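Local coordinates for extracellular solute-binding protein, family 1 (Bifidobacterium longum subsp. infantis ATCC 15697, PDB 3QUF) that probably binds a solute outside the cell and delivers it to an ABC-type importer, at residues S72-Q75 and T76-G80; S307-S310 and D311-A315. All coordinates share one frame; numbering follows the deposited sequence.

Interaction 1: S72-Q75 and T76-G80; sequences STLQ and TRLAG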
# COMPACT_ATOMS: atom_id res chain seq x y z
N SER A 72 18.62 3.43 -8.21
CA SER A 72 20.03 3.81 -8.31
C SER A 72 20.29 4.60 -9.60
O SER A 72 21.10 5.54 -9.60
CB SER A 72 20.96 2.58 -8.19
OG SER A 72 20.79 1.71 -9.28
N THR A 73 19.62 4.24 -10.69
CA THR A 73 19.81 4.92 -11.96
C THR A 73 19.19 6.32 -11.89
O THR A 73 19.78 7.29 -12.37
CB THR A 73 19.29 4.12 -13.18
OG1 THR A 73 17.94 3.77 -12.96
CG2 THR A 73 20.12 2.81 -13.34
N LEU A 74 18.05 6.43 -11.21
CA LEU A 74 17.44 7.76 -11.07
C LEU A 74 18.36 8.65 -10.23
O LEU A 74 18.58 9.80 -10.57
CB LEU A 74 16.07 7.66 -10.43
CG LEU A 74 15.45 9.04 -10.14
CD1 LEU A 74 15.18 9.80 -11.42
CD2 LEU A 74 14.14 8.88 -9.31
N GLN A 75 18.93 8.12 -9.15
CA GLN A 75 19.76 8.94 -8.28
C GLN A 75 20.97 9.49 -9.07
O GLN A 75 21.34 10.69 -8.96
CB GLN A 75 20.24 8.16 -7.08
CG GLN A 75 21.02 8.97 -6.09
CD GLN A 75 21.40 8.14 -4.88
OE1 GLN A 75 20.60 7.34 -4.39
NE2 GLN A 75 22.62 8.32 -4.40
N THR A 76 21.56 8.64 -9.89
CA THR A 76 22.66 9.06 -10.73
C THR A 76 22.24 10.15 -11.71
O THR A 76 22.94 11.13 -11.88
CB THR A 76 23.29 7.88 -11.49
OG1 THR A 76 23.76 6.94 -10.52
CG2 THR A 76 24.48 8.34 -12.34
N ARG A 77 21.09 9.96 -12.35
CA ARG A 77 20.64 10.93 -13.31
C ARG A 77 20.26 12.26 -12.66
O ARG A 77 20.52 13.31 -13.24
CB ARG A 77 19.48 10.39 -14.10
CG ARG A 77 19.89 9.24 -14.98
CD ARG A 77 18.79 8.75 -15.83
NE ARG A 77 19.26 7.59 -16.57
CZ ARG A 77 18.68 7.03 -17.63
NH1 ARG A 77 17.57 7.54 -18.14
NH2 ARG A 77 19.24 5.96 -18.19
N LEU A 78 19.69 12.22 -11.46
CA LEU A 78 19.35 13.45 -10.76
C LEU A 78 20.60 14.20 -10.35
O LEU A 78 20.57 15.41 -10.28
CB LEU A 78 18.49 13.20 -9.51
CG LEU A 78 17.09 12.72 -9.85
CD1 LEU A 78 16.38 12.32 -8.57
CD2 LEU A 78 16.29 13.80 -10.60
N ALA A 79 21.69 13.46 -10.10
CA ALA A 79 22.95 14.06 -9.71
C ALA A 79 23.77 14.61 -10.88
O ALA A 79 24.69 15.37 -10.65
CB ALA A 79 23.80 13.02 -8.93
N GLY A 80 23.47 14.18 -12.10
CA GLY A 80 24.27 14.51 -13.27
C GLY A 80 23.88 15.84 -13.90
O GLY A 80 23.14 16.60 -13.31
O HOH W 1 23.33 5.71 -7.85
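Leu74 and Leu78 meet one helical turn apart, with their isobutyl groups crossing at a slant. The branch carbon of Leu74 touches a methyl of Leu78, CG to CD1, at 3.8 Å. CD1 of Leu74 leans in turn on CG of Leu78. Leu74 carries CG anti to its backbone nitrogen (chi1 174°), whereas in Leu78 CG lies beside the nitrogen and anti to the carbonyl carbon (chi1 -69°). Both leucines rest on Pro84 and on Phe87 of strand 86-89, so this face of helix 67-79 packs against the sheet. Helix 67-79 is the crossover of a beta-alpha-beta unit: strands 57-63 and 86-89 both pair parallel with strand 30-36, in keeping with the alpha/beta fold of solute-binding proteins. Its regular i to i+4 bonds include Leu78 N to Leu74 O, 2.8 Å. Arg77 runs extended from CG to NE, and its CG passes 3.3 Å from Thr73 O. Its guanidinium has partners beyond this turn: NH1 bonds to Gln62 OE1, and Tyr35 offers a cation-pi contact. Tyr35 OH also bonds to Thr73 OG1. On a more open side, a water donates to Ser72 O at 2.8 Å and also bonds to Thr76 OG1.

Interaction 2: S307-S310 and D311-A315; sequences SRAS and DKEKA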
# COMPACT_ATOMS: atom_id res chain seq x y z
N SER A 307 13.62 19.96 -9.76
CA SER A 307 13.89 21.35 -9.42
C SER A 307 14.95 21.97 -10.34
O SER A 307 14.95 23.19 -10.55
CB SER A 307 14.26 21.49 -7.96
OG SER A 307 15.42 20.73 -7.74
N ARG A 308 15.85 21.15 -10.87
CA ARG A 308 16.88 21.58 -11.80
C ARG A 308 16.42 21.33 -13.23
O ARG A 308 16.71 20.28 -13.84
CB ARG A 308 18.21 20.87 -11.51
CG ARG A 308 19.34 21.26 -12.44
CD ARG A 308 20.63 21.35 -11.75
NE ARG A 308 20.99 20.08 -11.13
CZ ARG A 308 21.62 19.11 -11.77
NH1 ARG A 308 21.89 17.99 -11.11
NH2 ARG A 308 22.00 19.24 -13.03
N ALA A 309 15.68 22.29 -13.73
CA ALA A 309 15.02 22.20 -15.06
C ALA A 309 14.74 23.64 -15.42
O ALA A 309 14.65 24.47 -14.53
CB ALA A 309 13.73 21.43 -15.03
N SER A 310 14.56 23.90 -16.70
CA SER A 310 14.32 25.26 -17.15
C SER A 310 12.88 25.67 -16.79
O SER A 310 12.02 24.83 -16.49
CB SER A 310 14.52 25.35 -18.64
OG SER A 310 13.41 24.80 -19.32
N ASP A 311 12.62 26.96 -16.85
CA ASP A 311 11.31 27.46 -16.62
C ASP A 311 10.28 26.80 -17.55
O ASP A 311 9.21 26.36 -17.09
CB ASP A 311 11.30 28.97 -16.77
CG ASP A 311 12.04 29.69 -15.62
OD1 ASP A 311 12.48 29.01 -14.64
OD2 ASP A 311 12.15 30.94 -15.70
N LYS A 312 10.61 26.73 -18.83
CA LYS A 312 9.67 26.15 -19.80
C LYS A 312 9.51 24.65 -19.61
O LYS A 312 8.41 24.11 -19.78
CB LYS A 312 10.05 26.45 -21.22
CG LYS A 312 9.67 27.86 -21.63
CD LYS A 312 8.17 28.02 -21.74
CE LYS A 312 7.83 29.44 -22.12
NZ LYS A 312 6.37 29.54 -22.43
N GLU A 313 10.60 24.00 -19.24
CA GLU A 313 10.55 22.58 -18.98
C GLU A 313 9.63 22.29 -17.79
O GLU A 313 8.81 21.36 -17.83
CB GLU A 313 11.94 22.02 -18.72
CG GLU A 313 12.77 21.87 -20.01
CD GLU A 313 14.27 21.91 -19.83
OE1 GLU A 313 14.78 21.79 -18.68
OE2 GLU A 313 14.95 22.07 -20.90
N LYS A 314 9.77 23.08 -16.73
CA LYS A 314 8.92 22.92 -15.57
C LYS A 314 7.46 23.12 -15.93
O LYS A 314 6.59 22.35 -15.50
CB LYS A 314 9.36 23.85 -14.45
CG LYS A 314 10.68 23.36 -13.79
CD LYS A 314 11.08 24.08 -12.50
CE LYS A 314 11.10 25.55 -12.62
NZ LYS A 314 11.15 26.29 -11.27
N ALA A 315 7.19 24.15 -16.72
CA ALA A 315 5.81 24.43 -17.15
C ALA A 315 5.21 23.25 -17.94
O ALA A 315 4.07 22.86 -17.77
CB ALA A 315 5.79 25.69 -17.99
O HOH W 2 13.25 25.07 -9.81
O HOH W 3 13.81 25.05 -22.08
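Ser310 and Glu313 hold each other by two reciprocal bonds. Glu313 N donates to Ser310 OG at 2.9 Å. In return, Ser310 N donates to Glu313 OE1, also at 2.9 Å. The second bond is almost straight at 176°. Its donor comes from above the carboxylate plane, 54° out of it. This is a capping box, with Ser310 as the N-cap of helix 311-324. The serine hydroxyl sits between its own backbone nitrogen and carbonyl carbon (chi1 77°), which turns it toward the first turn of the helix. Glu313 has CG beside its own backbone nitrogen, and the extended chain runs alongside the serine; CD lies 3.1 Å from Ser310 OG. Lys314 N donates to Ser310 O and begins the regular helical bonding.

Ala309 lies beside the box. Its CB rests 3.8 Å from the aliphatic CG of Lys314 and also touches Glu313 OE1. A bend at chi3 keeps the lysine chain near the loop, and its NZ bonds to a water at 2.8 Å. That water donates to Ser307 O. A second water bonds to Ser310 OG at 2.8 Å and gives a weak bond to Glu313 OE2.

Further out, Ser307 OG bonds to Gly101 O, and the Ser307 backbone pairs with Ala102. These bonds tie the loop, just after strand 295-305, to residues 101-102. Glu313 touches Ile32 of strand 30-36 and the loop residue Thr85, while Lys314 touches Leu104. The helix start is thus set against the sheet and neighbouring loops.

The box gives partners to two backbone N-H groups at the junction of loop and helix. The glutamate charge lies at the N-terminal end of the helix, where it would probably interact favourably with the helix dipole.

In the fold
From the N terminus, interaction 1 comes first, in the last turns of helix 67-79, which links strands 57-63 and 86-89. Interaction 2 follows much later, where the loop after strand 295-305 enters helix 311-324. Each is local and closes no long loop. They lie in series, neither nested nor crossed, with centres about 17 Å apart. Strands 86-89 and 295-305 pair antiparallel, which brings the segments that flank them close. Arg308, from the loop of interaction 2, reaches the C-terminal end of helix 67-79. Its NH2 probably hydrogen-bonds to Gly80 O at 2.9 Å. This joins the end of one helix to the loop leading into another.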